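Long-range contacts in uncharacterized protein (Shewanella amazonensis, PDB 2QVP), which is a putative zinc metallopeptidase of the M14 family, probably acting as a metallocarboxypeptidase or a related zinc-dependent hydrolase: residues 81-86 / 254-259; 175-180 / 197-202; 22-27 / 111-116. All coordinates share one frame; numbering follows the deposited sequence.

Contact 1 (81-86 / 254-259); sequences GPWGLL and QRILAN
Gly-84 and Ile-256 bring two helices together at a buried crossing, their CA atoms 4.2 Å apart and the segment axes 7.6 Å apart at a crossing angle of -61°. The backbones themselves touch here: Gly-84 CA lies 3.5 Å from Ile-256 O and rests beside Asn-259 CB. Any CB on Gly-84 would run into Asn-259 CB, so glycine permits this close helix-helix packing. Apolar contact comes from Ile-256: with CG1 anti to the carbonyl carbon (chi1 -71°), Ile-256 CD1 reaches Trp-83 CB at 3.5 Å, while Ile-256 CG2 lies 3.8 Å from Gly-84 CA. Among polar groups, Asn-259 OD1 passes 3.9 Å from Gly-81 CA. Asn-259 ND2 donates to Arg-255 O (2.7 Å), on the opposite face of that carbonyl from Asn-259 N, and also bonds Thr-246. Shortening this side chain to alanine removes the amide, which would probably leave Thr-246 OG1 without this partner and open a gap beside Gly-81. The Asn-259 side chain is about 8 Å from that of Glu-245, the predicted proton donor or acceptor. Helix 80-91 is flanked by strand 67-72 and helix 24-38, while on helix 252-270 Arg-255 forms a salt bridge with Glu-170 of strand 165-171.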
ATOM      1  N   GLY A  81      -2.664  -1.316   7.173  1.00 12.98           N
ATOM      2  CA  GLY A  81      -1.951  -0.650   6.094  1.00 12.17           C
ATOM      3  C   GLY A  81      -1.834   0.839   6.355  1.00 10.57           C
ATOM      4  O   GLY A  81      -0.708   1.318   6.532  1.00 10.12           O
ATOM      5  N   PRO A  82      -2.975   1.580   6.341  1.00  9.16           N
ATOM      6  CA  PRO A  82      -3.010   3.012   6.650  1.00 10.66           C
ATOM      7  C   PRO A  82      -2.402   3.404   7.998  1.00 10.85           C
ATOM      8  O   PRO A  82      -1.643   4.349   8.054  1.00  7.50           O
ATOM      9  CB  PRO A  82      -4.510   3.333   6.626  1.00 12.23           C
ATOM     10  CG  PRO A  82      -5.041   2.429   5.640  1.00 11.75           C
ATOM     11  CD  PRO A  82      -4.302   1.125   5.874  1.00 12.29           C
ATOM     12  N   TRP A  83      -2.715   2.665   9.058  1.00  7.70           N
ATOM     13  CA  TRP A  83      -2.165   2.977  10.363  1.00  8.42           C
ATOM     14  C   TRP A  83      -0.679   2.727  10.379  1.00 10.53           C
ATOM     15  O   TRP A  83       0.042   3.486  11.009  1.00 15.58           O
ATOM     16  CB  TRP A  83      -2.865   2.220  11.491  1.00  8.41           C
ATOM     17  CG  TRP A  83      -4.266   2.694  11.720  1.00 10.00           C
ATOM     18  CD1 TRP A  83      -5.407   2.041  11.406  1.00 11.94           C
ATOM     19  CD2 TRP A  83      -4.671   3.941  12.319  1.00  6.61           C
ATOM     20  NE1 TRP A  83      -6.496   2.784  11.762  1.00 12.69           N
ATOM     21  CE2 TRP A  83      -6.080   3.960  12.321  1.00 13.34           C
ATOM     22  CE3 TRP A  83      -3.978   5.048  12.823  1.00 12.33           C
ATOM     23  CZ2 TRP A  83      -6.814   5.036  12.812  1.00 15.76           C
ATOM     24  CZ3 TRP A  83      -4.706   6.109  13.328  1.00 10.70           C
ATOM     25  CH2 TRP A  83      -6.110   6.089  13.323  1.00 11.44           C
ATOM     26  N   GLY A  84      -0.232   1.672   9.703  1.00 12.03           N
ATOM     27  CA  GLY A  84       1.176   1.364   9.565  1.00 10.29           C
ATOM     28  C   GLY A  84       1.900   2.457   8.807  1.00 11.99           C
ATOM     29  O   GLY A  84       3.043   2.818   9.156  1.00 11.45           O
ATOM     30  N   LEU A  85       1.265   2.984   7.758  1.00 12.66           N
ATOM     31  CA  LEU A  85       1.874   4.066   6.991  1.00 12.14           C
ATOM     32  C   LEU A  85       2.030   5.293   7.847  1.00 13.91           C
ATOM     33  O   LEU A  85       3.050   5.979   7.783  1.00 16.15           O
ATOM     34  CB  LEU A  85       1.045   4.412   5.792  1.00 13.52           C
ATOM     35  CG  LEU A  85       1.809   5.373   4.865  1.00 21.94           C
ATOM     36  CD1 LEU A  85       2.061   4.686   3.534  1.00 34.12           C
ATOM     37  CD2 LEU A  85       0.969   6.596   4.710  1.00 16.86           C
ATOM     38  N   LEU A  86       1.014   5.565   8.658  1.00 12.83           N
ATOM     39  CA  LEU A  86       1.057   6.671   9.589  1.00 15.97           C
ATOM     40  C   LEU A  86       2.235   6.453  10.545  1.00 14.14           C
ATOM     41  O   LEU A  86       3.004   7.384  10.803  1.00 10.16           O
ATOM     42  CB  LEU A  86      -0.287   6.780  10.325  1.00 16.89           C
ATOM     43  CG  LEU A  86      -0.773   8.078  10.907  1.00 21.70           C
ATOM     44  CD1 LEU A  86      -2.115   7.798  11.618  1.00 11.15           C
ATOM     45  CD2 LEU A  86       0.217   8.688  11.843  1.00 32.85           C
ATOM     46  N   GLN A 254       0.778  -5.134  16.283  1.00  9.90           N
ATOM     47  CA  GLN A 254       1.824  -5.938  15.636  1.00 10.27           C
ATOM     48  C   GLN A 254       1.748  -5.809  14.103  1.00 11.11           C
ATOM     49  O   GLN A 254       2.770  -5.598  13.421  1.00  9.62           O
ATOM     50  CB  GLN A 254       1.762  -7.395  16.102  1.00 10.29           C
ATOM     51  CG  GLN A 254       2.223  -7.541  17.561  1.00 15.49           C
ATOM     52  CD  GLN A 254       3.709  -7.215  17.733  1.00 21.14           C
ATOM     53  OE1 GLN A 254       4.568  -7.908  17.183  1.00 30.05           O
ATOM     54  NE2 GLN A 254       4.013  -6.155  18.491  1.00 15.23           N
ATOM     55  N   ARG A 255       0.533  -5.881  13.574  1.00 11.78           N
ATOM     56  CA  ARG A 255       0.332  -5.649  12.138  1.00 14.80           C
ATOM     57  C   ARG A 255       0.740  -4.235  11.716  1.00 12.15           C
ATOM     58  O   ARG A 255       1.299  -4.059  10.634  1.00 10.92           O
ATOM     59  CB  ARG A 255      -1.116  -5.886  11.751  1.00 16.06           C
ATOM     60  CG  ARG A 255      -1.581  -7.349  11.805  1.00 19.79           C
ATOM     61  CD  ARG A 255      -3.040  -7.327  11.445  1.00 19.02           C
ATOM     62  NE  ARG A 255      -3.907  -7.138  12.555  1.00 26.28           N
ATOM     63  CZ  ARG A 255      -5.140  -6.647  12.502  1.00 17.83           C
ATOM     64  NH1 ARG A 255      -5.708  -6.166  11.385  1.00  9.53           N
ATOM     65  NH2 ARG A 255      -5.782  -6.574  13.643  1.00 26.49           N
ATOM     66  N   ILE A 256       0.449  -3.237  12.565  1.00 10.62           N
ATOM     67  CA  ILE A 256       0.867  -1.850  12.304  1.00  9.32           C
ATOM     68  C   ILE A 256       2.407  -1.772  12.221  1.00 10.59           C
ATOM     69  O   ILE A 256       2.958  -1.186  11.270  1.00  9.06           O
ATOM     70  CB  ILE A 256       0.285  -0.842  13.336  1.00 10.92           C
ATOM     71  CG1 ILE A 256      -1.223  -0.665  13.116  1.00  5.55           C
ATOM     72  CG2 ILE A 256       0.990   0.523  13.239  1.00  6.12           C
ATOM     73  CD1 ILE A 256      -1.934   0.138  14.203  1.00  6.46           C
ATOM     74  N   LEU A 257       3.094  -2.409  13.170  1.00 11.80           N
ATOM     75  CA  LEU A 257       4.561  -2.371  13.176  1.00 11.29           C
ATOM     76  C   LEU A 257       5.170  -3.093  11.991  1.00 10.20           C
ATOM     77  O   LEU A 257       6.151  -2.606  11.437  1.00 10.90           O
ATOM     78  CB  LEU A 257       5.124  -2.900  14.494  1.00 10.93           C
ATOM     79  CG  LEU A 257       4.777  -2.059  15.720  1.00  9.31           C
ATOM     80  CD1 LEU A 257       5.060  -2.809  17.044  1.00  6.60           C
ATOM     81  CD2 LEU A 257       5.512  -0.723  15.646  1.00 17.69           C
ATOM     82  N   ALA A 258       4.583  -4.232  11.613  1.00  9.62           N
ATOM     83  CA  ALA A 258       5.039  -5.034  10.491  1.00  7.52           C
ATOM     84  C   ALA A 258       4.888  -4.301   9.187  1.00 11.11           C
ATOM     85  O   ALA A 258       5.775  -4.351   8.331  1.00 14.37           O
ATOM     86  CB  ALA A 258       4.263  -6.362  10.441  1.00  6.90           C
ATOM     87  N   ASN A 259       3.749  -3.635   9.015  1.00 11.58           N
ATOM     88  CA  ASN A 259       3.534  -2.805   7.842  1.00 12.06           C
ATOM     89  C   ASN A 259       4.608  -1.717   7.704  1.00 11.59           C
ATOM     90  O   ASN A 259       5.241  -1.588   6.649  1.00 11.97           O
ATOM     91  CB  ASN A 259       2.110  -2.223   7.847  1.00 12.73           C
ATOM     92  CG  ASN A 259       1.102  -3.191   7.258  1.00 16.59           C
ATOM     93  OD1 ASN A 259       0.980  -3.278   6.053  1.00 21.07           O
ATOM     94  ND2 ASN A 259       0.365  -3.899   8.102  1.00 18.88           N
TER

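Contact 2 (175-180 / 197-202); sequences TDTYVY and DALGQY
Thr-177 and Leu-199 mark the closest backbone approach, CA to CA 6.8 Å, where the chain entering strand 178-182 passes the last part of helix 190-200 without a hydrogen bond between the segments. Leu-199 supplies the contact from the helix. Its CG stands anti to the carbonyl carbon (chi1 -66°), and Leu-199 CD1 reaches between Thr-177 and Val-179, 3.4 Å from Thr-177 OG1 and 3.5 Å from Val-179 CG1. Leu-199 CD1 also approaches Tyr-178 O, at 3.7 Å. Thr-177 meets the leucine with both branches, since OG1 and CG2 of Thr-177 each lie near Leu-199 CB, at 3.7 and 3.8 Å. The hydroxyl touches only carbon of Leu-199; its hydrogen-bond partner is Glu-245 O, so this buried polar atom is satisfied by the neighbouring strand. Leu-199 itself rests further on Ser-244 and Thr-246 of strand 241-247. Between Thr-177 and Val-179, Tyr-178 points away from the helix; its OH bonds Asp-171, and its side chain comes within about 4 Å of that of Glu-245, the predicted proton donor or acceptor. A helix thus packs on one face of the mixed eight-stranded sheet, strand order 1-2-4-3-5-8-6-7, characteristic of the M14 carboxypeptidase fold, while Tyr-178 on the other face of the strand borders the probable active site.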
ATOM      1  N   THR A 175      -3.478 -16.006   9.746  1.00 15.20           N
ATOM      2  CA  THR A 175      -2.578 -15.939  10.913  1.00 15.98           C
ATOM      3  C   THR A 175      -1.107 -15.787  10.453  1.00 14.77           C
ATOM      4  O   THR A 175      -0.302 -15.157  11.135  1.00 12.89           O
ATOM      5  CB  THR A 175      -2.684 -17.234  11.762  1.00 18.99           C
ATOM      6  OG1 THR A 175      -3.930 -17.241  12.461  1.00 24.22           O
ATOM      7  CG2 THR A 175      -1.551 -17.358  12.775  1.00 26.30           C
ATOM      8  N   ASP A 176      -0.779 -16.353   9.280  1.00 15.64           N
ATOM      9  CA  ASP A 176       0.558 -16.290   8.689  1.00 16.20           C
ATOM     10  C   ASP A 176       0.634 -15.221   7.630  1.00 17.03           C
ATOM     11  O   ASP A 176      -0.392 -14.842   7.054  1.00 18.71           O
ATOM     12  CB  ASP A 176       0.920 -17.628   8.052  1.00 16.49           C
ATOM     13  CG  ASP A 176       0.887 -18.774   9.040  1.00 19.93           C
ATOM     14  OD1 ASP A 176       1.136 -18.563  10.252  1.00 24.11           O
ATOM     15  OD2 ASP A 176       0.616 -19.892   8.582  1.00 25.78           O
ATOM     16  N   THR A 177       1.861 -14.779   7.360  1.00 14.92           N
ATOM     17  CA  THR A 177       2.126 -13.670   6.442  1.00 12.61           C
ATOM     18  C   THR A 177       2.813 -14.165   5.174  1.00 11.71           C
ATOM     19  O   THR A 177       3.399 -15.247   5.137  1.00 13.49           O
ATOM     20  CB  THR A 177       2.924 -12.523   7.165  1.00 10.02           C
ATOM     21  OG1 THR A 177       2.836 -11.292   6.416  1.00  7.76           O
ATOM     22  CG2 THR A 177       4.360 -12.898   7.379  1.00  4.69           C
ATOM     23  N   TYR A 178       2.695 -13.362   4.125  1.00 11.63           N
ATOM     24  CA  TYR A 178       3.255 -13.664   2.823  1.00 10.64           C
ATOM     25  C   TYR A 178       3.251 -12.363   2.019  1.00 10.53           C
ATOM     26  O   TYR A 178       2.784 -11.329   2.485  1.00 14.31           O
ATOM     27  CB  TYR A 178       2.450 -14.761   2.102  1.00  9.34           C
ATOM     28  CG  TYR A 178       1.011 -14.395   1.795  1.00  7.17           C
ATOM     29  CD1 TYR A 178       0.041 -14.459   2.781  1.00  9.43           C
ATOM     30  CD2 TYR A 178       0.619 -14.000   0.505  1.00 16.34           C
ATOM     31  CE1 TYR A 178      -1.265 -14.110   2.526  1.00 14.14           C
ATOM     32  CE2 TYR A 178      -0.698 -13.669   0.227  1.00  9.85           C
ATOM     33  CZ  TYR A 178      -1.643 -13.735   1.254  1.00 16.43           C
ATOM     34  OH  TYR A 178      -2.966 -13.399   1.044  1.00 10.18           O
ATOM     35  N   VAL A 179       3.830 -12.427   0.836  1.00 11.01           N
ATOM     36  CA  VAL A 179       3.904 -11.291  -0.065  1.00  9.15           C
ATOM     37  C   VAL A 179       3.665 -11.738  -1.506  1.00 11.33           C
ATOM     38  O   VAL A 179       3.915 -12.910  -1.874  1.00 10.81           O
ATOM     39  CB  VAL A 179       5.273 -10.581   0.019  1.00  7.90           C
ATOM     40  CG1 VAL A 179       5.429  -9.857   1.344  1.00  5.80           C
ATOM     41  CG2 VAL A 179       6.422 -11.606  -0.233  1.00  2.00           C
ATOM     42  N   TYR A 180       3.111 -10.802  -2.279  1.00 11.31           N
ATOM     43  CA  TYR A 180       2.966 -10.907  -3.709  1.00 12.33           C
ATOM     44  C   TYR A 180       4.104 -10.042  -4.168  1.00 13.43           C
ATOM     45  O   TYR A 180       4.194  -8.903  -3.711  1.00 12.14           O
ATOM     46  CB  TYR A 180       1.668 -10.295  -4.253  1.00 14.04           C
ATOM     47  CG  TYR A 180       0.406 -11.095  -4.045  1.00 10.89           C
ATOM     48  CD1 TYR A 180      -0.350 -10.931  -2.892  1.00  8.71           C
ATOM     49  CD2 TYR A 180      -0.015 -12.037  -4.983  1.00 18.45           C
ATOM     50  CE1 TYR A 180      -1.496 -11.684  -2.677  1.00 15.56           C
ATOM     51  CE2 TYR A 180      -1.181 -12.788  -4.782  1.00 10.79           C
ATOM     52  CZ  TYR A 180      -1.901 -12.611  -3.627  1.00 11.36           C
ATOM     53  OH  TYR A 180      -3.050 -13.324  -3.440  1.00 17.31           O
ATOM     54  N   ASP A 197      10.935 -11.338   4.643  1.00 15.89           N
ATOM     55  CA  ASP A 197      11.681 -11.464   5.915  1.00 15.52           C
ATOM     56  C   ASP A 197      11.261 -10.382   6.890  1.00 14.01           C
ATOM     57  O   ASP A 197      11.049 -10.693   8.039  1.00 17.35           O
ATOM     58  CB  ASP A 197      13.218 -11.433   5.734  1.00 13.39           C
ATOM     59  CG  ASP A 197      13.788 -12.743   5.175  1.00 19.04           C
ATOM     60  OD1 ASP A 197      13.046 -13.734   4.998  1.00 11.73           O
ATOM     61  OD2 ASP A 197      15.010 -12.778   4.911  1.00 26.21           O
ATOM     62  N   ALA A 198      11.125  -9.138   6.431  1.00 12.67           N
ATOM     63  CA  ALA A 198      10.686  -8.037   7.277  1.00 12.49           C
ATOM     64  C   ALA A 198       9.373  -8.357   7.998  1.00 14.03           C
ATOM     65  O   ALA A 198       9.273  -8.135   9.199  1.00 14.51           O
ATOM     66  CB  ALA A 198      10.547  -6.738   6.459  1.00 13.12           C
ATOM     67  N   LEU A 199       8.388  -8.881   7.264  1.00 13.57           N
ATOM     68  CA  LEU A 199       7.101  -9.300   7.850  1.00 13.18           C
ATOM     69  C   LEU A 199       7.262 -10.519   8.768  1.00 14.24           C
ATOM     70  O   LEU A 199       6.565 -10.636   9.785  1.00 10.36           O
ATOM     71  CB  LEU A 199       6.082  -9.618   6.752  1.00 13.16           C
ATOM     72  CG  LEU A 199       5.596  -8.461   5.856  1.00 13.91           C
ATOM     73  CD1 LEU A 199       4.736  -9.032   4.707  1.00 12.94           C
ATOM     74  CD2 LEU A 199       4.814  -7.425   6.625  1.00 11.63           C
ATOM     75  N   GLY A 200       8.183 -11.414   8.375  1.00 14.31           N
ATOM     76  CA  GLY A 200       8.559 -12.623   9.116  1.00 13.91           C
ATOM     77  C   GLY A 200       9.172 -12.395  10.485  1.00 14.80           C
ATOM     78  O   GLY A 200       9.270 -13.341  11.299  1.00 14.74           O
ATOM     79  N   GLN A 201       9.629 -11.167  10.743  1.00 14.84           N
ATOM     80  CA  GLN A 201      10.132 -10.800  12.060  1.00 13.19           C
ATOM     81  C   GLN A 201       8.962 -10.693  13.037  1.00 14.40           C
ATOM     82  O   GLN A 201       9.164 -10.849  14.245  1.00 16.10           O
ATOM     83  CB  GLN A 201      10.907  -9.473  12.035  1.00 13.79           C
ATOM     84  CG  GLN A 201      12.104  -9.394  11.075  1.00 17.25           C
ATOM     85  CD  GLN A 201      13.182 -10.439  11.333  1.00 25.77           C
ATOM     86  OE1 GLN A 201      13.613 -10.619  12.471  1.00 29.87           O
ATOM     87  NE2 GLN A 201      13.642 -11.112  10.268  1.00 28.60           N
ATOM     88  N   TYR A 202       7.760 -10.407  12.521  1.00 13.28           N
ATOM     89  CA  TYR A 202       6.546 -10.279  13.323  1.00 11.83           C
ATOM     90  C   TYR A 202       5.668 -11.539  13.322  1.00 12.17           C
ATOM     91  O   TYR A 202       5.098 -11.875  14.365  1.00 11.82           O
ATOM     92  CB  TYR A 202       5.741  -9.040  12.863  1.00 11.92           C
ATOM     93  CG  TYR A 202       6.514  -7.766  13.077  1.00 10.84           C
ATOM     94  CD1 TYR A 202       7.406  -7.296  12.112  1.00 10.74           C
ATOM     95  CD2 TYR A 202       6.396  -7.049  14.274  1.00 14.42           C
ATOM     96  CE1 TYR A 202       8.160  -6.153  12.327  1.00 13.66           C
ATOM     97  CE2 TYR A 202       7.134  -5.880  14.486  1.00  9.80           C
ATOM     98  CZ  TYR A 202       8.021  -5.446  13.508  1.00 10.64           C
ATOM     99  OH  TYR A 202       8.750  -4.296  13.695  1.00 17.17           O
TER

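Contact 3 (22-27 / 111-116); sequences TDIQRF and TGFAKG
Thr-22 sits against the C-terminal turn of helix 110-115, and the tightest part of the contact lies here. Thr-22 CB is 3.3 Å from Ala-114 O, and Thr-22 CA makes a CH...O contact with Phe-113 O at 3.5 Å. Thr-22 CG2, placed anti to the carbonyl carbon by a chi1 of 57°, lies 3.5 Å from Gly-116 N. Gly-116 has positive phi and is the C-prime residue of the Schellman motif that ends the helix; a CB there would press on Thr-22 CG2. Deeper in, Ile-24 crosses Phe-113 with Ile-24 CG1 3.9 Å from Phe-113 CD2, and its CG2 branch meets Ala-114 CB. Phe-113 directs its edge to the face of Phe-27, the centroids 5.3 Å apart and the planes at 56°. Both rings also meet Trp-83 and touch Pro-82 of helix 80-91, so this end is buried. The outer side is looser: Lys-115 is exposed and barely participates, while Asp-23 points away from the opposite helix. Asp-23 OD1 instead accepts from Arg-26 N (3.3 Å), which meets it from above the carboxylate plane and so caps its own helix. With no hydrogen bond or salt bridge joining the segments, cohesion between them probably rests on apolar and aromatic packing and on carbon atoms laid against helix-end carbonyls, while the Asp-23 capping bond stays within its own helix.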
ATOM      1  N   THR A  22     -11.158   2.104  12.921  1.00 10.06           N
ATOM      2  CA  THR A  22     -12.021   2.768  11.998  1.00 12.82           C
ATOM      3  C   THR A  22     -12.097   4.284  12.269  1.00 13.21           C
ATOM      4  O   THR A  22     -12.876   4.973  11.600  1.00 12.97           O
ATOM      5  CB  THR A  22     -13.435   2.179  12.119  1.00 13.26           C
ATOM      6  OG1 THR A  22     -13.889   2.311  13.469  1.00 13.79           O
ATOM      7  CG2 THR A  22     -13.469   0.697  11.692  1.00  9.88           C
ATOM      8  N   ASP A  23     -11.329   4.806  13.243  1.00 14.82           N
ATOM      9  CA  ASP A  23     -11.377   6.234  13.606  1.00 13.51           C
ATOM     10  C   ASP A  23     -10.694   7.083  12.510  1.00 13.51           C
ATOM     11  O   ASP A  23      -9.540   7.522  12.639  1.00 10.87           O
ATOM     12  CB  ASP A  23     -10.761   6.470  14.998  1.00 15.13           C
ATOM     13  CG  ASP A  23     -11.164   7.811  15.607  1.00 15.88           C
ATOM     14  OD1 ASP A  23     -11.680   8.707  14.883  1.00  7.45           O
ATOM     15  OD2 ASP A  23     -10.980   7.946  16.829  1.00 18.45           O
ATOM     16  N   ILE A  24     -11.471   7.334  11.452  1.00 14.63           N
ATOM     17  CA  ILE A  24     -11.000   8.052  10.266  1.00 13.76           C
ATOM     18  C   ILE A  24     -10.713   9.537  10.552  1.00 12.77           C
ATOM     19  O   ILE A  24      -9.803  10.104   9.934  1.00 11.53           O
ATOM     20  CB  ILE A  24     -11.957   7.857   9.055  1.00 11.66           C
ATOM     21  CG1 ILE A  24     -11.231   8.208   7.753  1.00 17.53           C
ATOM     22  CG2 ILE A  24     -13.265   8.644   9.263  1.00  9.08           C
ATOM     23  CD1 ILE A  24     -12.007   7.915   6.471  1.00 10.59           C
ATOM     24  N   GLN A  25     -11.445  10.148  11.486  1.00 15.49           N
ATOM     25  CA  GLN A  25     -11.168  11.540  11.883  1.00 14.61           C
ATOM     26  C   GLN A  25      -9.792  11.657  12.547  1.00 12.34           C
ATOM     27  O   GLN A  25      -9.035  12.597  12.249  1.00  8.22           O
ATOM     28  CB  GLN A  25     -12.254  12.123  12.810  1.00 18.25           C
ATOM     29  CG  GLN A  25     -13.545  12.602  12.104  1.00 19.57           C
ATOM     30  CD  GLN A  25     -14.383  13.591  12.970  1.00 27.20           C
ATOM     31  OE1 GLN A  25     -14.095  13.813  14.161  1.00 39.74           O
ATOM     32  NE2 GLN A  25     -15.417  14.199  12.353  1.00 42.91           N
ATOM     33  N   ARG A  26      -9.497  10.724  13.462  1.00 10.22           N
ATOM     34  CA  ARG A  26      -8.201  10.625  14.115  1.00  8.35           C
ATOM     35  C   ARG A  26      -7.105  10.328  13.093  1.00  9.04           C
ATOM     36  O   ARG A  26      -6.008  10.885  13.198  1.00  9.88           O
ATOM     37  CB  ARG A  26      -8.187   9.547  15.224  1.00  7.85           C
ATOM     38  CG  ARG A  26      -6.792   9.318  15.899  1.00 11.11           C
ATOM     39  CD  ARG A  26      -6.254  10.558  16.610  1.00 21.81           C
ATOM     40  NE  ARG A  26      -7.102  10.893  17.757  1.00 22.43           N
ATOM     41  CZ  ARG A  26      -7.096  10.252  18.928  1.00 21.86           C
ATOM     42  NH1 ARG A  26      -6.263   9.242  19.172  1.00 25.08           N
ATOM     43  NH2 ARG A  26      -7.928  10.643  19.888  1.00 30.79           N
ATOM     44  N   PHE A  27      -7.385   9.408  12.163  1.00 10.39           N
ATOM     45  CA  PHE A  27      -6.468   9.074  11.086  1.00  6.54           C
ATOM     46  C   PHE A  27      -6.028  10.310  10.277  1.00  7.91           C
ATOM     47  O   PHE A  27      -4.828  10.588  10.142  1.00  9.54           O
ATOM     48  CB  PHE A  27      -7.063   8.015  10.135  1.00 10.44           C
ATOM     49  CG  PHE A  27      -6.125   7.655   9.041  1.00  6.97           C
ATOM     50  CD1 PHE A  27      -5.022   6.856   9.322  1.00  6.05           C
ATOM     51  CD2 PHE A  27      -6.277   8.187   7.765  1.00 11.82           C
ATOM     52  CE1 PHE A  27      -4.114   6.579   8.347  1.00 14.33           C
ATOM     53  CE2 PHE A  27      -5.362   7.919   6.781  1.00 11.33           C
ATOM     54  CZ  PHE A  27      -4.274   7.115   7.073  1.00  6.68           C
ATOM     55  N   THR A 111     -14.342   5.202   2.858  1.00 10.39           N
ATOM     56  CA  THR A 111     -15.720   4.830   3.227  1.00 10.75           C
ATOM     57  C   THR A 111     -15.725   3.410   3.781  1.00 11.96           C
ATOM     58  O   THR A 111     -16.457   3.121   4.731  1.00 17.70           O
ATOM     59  CB  THR A 111     -16.713   4.982   2.055  1.00 10.32           C
ATOM     60  OG1 THR A 111     -16.383   4.055   1.010  1.00 14.06           O
ATOM     61  CG2 THR A 111     -16.706   6.410   1.511  1.00  8.87           C
ATOM     62  N   GLY A 112     -14.907   2.534   3.188  1.00 14.44           N
ATOM     63  CA  GLY A 112     -14.712   1.203   3.703  1.00 14.06           C
ATOM     64  C   GLY A 112     -14.011   1.279   5.051  1.00 13.56           C
ATOM     65  O   GLY A 112     -14.483   0.712   6.049  1.00 11.94           O
ATOM     66  N   PHE A 113     -12.881   1.975   5.060  1.00 12.66           N
ATOM     67  CA  PHE A 113     -12.045   2.183   6.266  1.00 12.65           C
ATOM     68  C   PHE A 113     -12.816   2.688   7.488  1.00 12.30           C
ATOM     69  O   PHE A 113     -12.663   2.155   8.601  1.00 13.88           O
ATOM     70  CB  PHE A 113     -10.923   3.169   5.920  1.00 11.21           C
ATOM     71  CG  PHE A 113      -9.928   3.388   7.015  1.00 12.22           C
ATOM     72  CD1 PHE A 113      -8.852   2.537   7.164  1.00 11.15           C
ATOM     73  CD2 PHE A 113     -10.043   4.478   7.876  1.00  9.58           C
ATOM     74  CE1 PHE A 113      -7.923   2.764   8.126  1.00  9.64           C
ATOM     75  CE2 PHE A 113      -9.127   4.699   8.847  1.00 13.69           C
ATOM     76  CZ  PHE A 113      -8.053   3.855   8.967  1.00 16.22           C
ATOM     77  N   ALA A 114     -13.644   3.701   7.267  1.00 12.38           N
ATOM     78  CA  ALA A 114     -14.449   4.305   8.315  1.00 14.71           C
ATOM     79  C   ALA A 114     -15.411   3.317   8.963  1.00 15.60           C
ATOM     80  O   ALA A 114     -15.772   3.500  10.125  1.00 17.18           O
ATOM     81  CB  ALA A 114     -15.233   5.508   7.771  1.00 12.89           C
ATOM     82  N   LYS A 115     -15.852   2.303   8.213  1.00 15.99           N
ATOM     83  CA  LYS A 115     -16.790   1.280   8.711  1.00 16.02           C
ATOM     84  C   LYS A 115     -16.162  -0.065   9.018  1.00 15.11           C
ATOM     85  O   LYS A 115     -16.823  -0.942   9.588  1.00 15.95           O
ATOM     86  CB  LYS A 115     -17.924   1.090   7.684  1.00 18.76           C
ATOM     87  CG  LYS A 115     -18.740   2.386   7.400  1.00 24.13           C
ATOM     88  CD  LYS A 115     -19.504   2.909   8.632  1.00 30.89           C
ATOM     89  CE  LYS A 115     -20.164   4.245   8.366  1.00 34.79           C
ATOM     90  NZ  LYS A 115     -21.137   4.137   7.235  1.00 42.30           N
ATOM     91  N   GLY A 116     -14.897  -0.237   8.658  1.00 13.14           N
ATOM     92  CA  GLY A 116     -14.198  -1.501   8.862  1.00 12.72           C
ATOM     93  C   GLY A 116     -14.623  -2.606   7.916  1.00 14.20           C
ATOM     94  O   GLY A 116     -14.556  -3.777   8.297  1.00 15.17           O
TER

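Overall arrangement
From the N terminus, segment 22-27 opens contact 3, and segment 81-86 opens contact 1 before contact 3 closes at 111-116, so these two loops cross. Contact 2 then opens and closes within 175-202, wholly inside the longer loop that contact 1 completes at 254-259. Helix 80-91, which carries one side of contact 1, also packs against contact 3 through Trp-83 and Pro-82. Tyr-202 and Leu-199 similarly pack on helix 252-270, linking contact 2 to contact 1. Contacts 2 and 3 do not touch, their nearest atoms being about 16 Å apart; contact 1 joins the two regions.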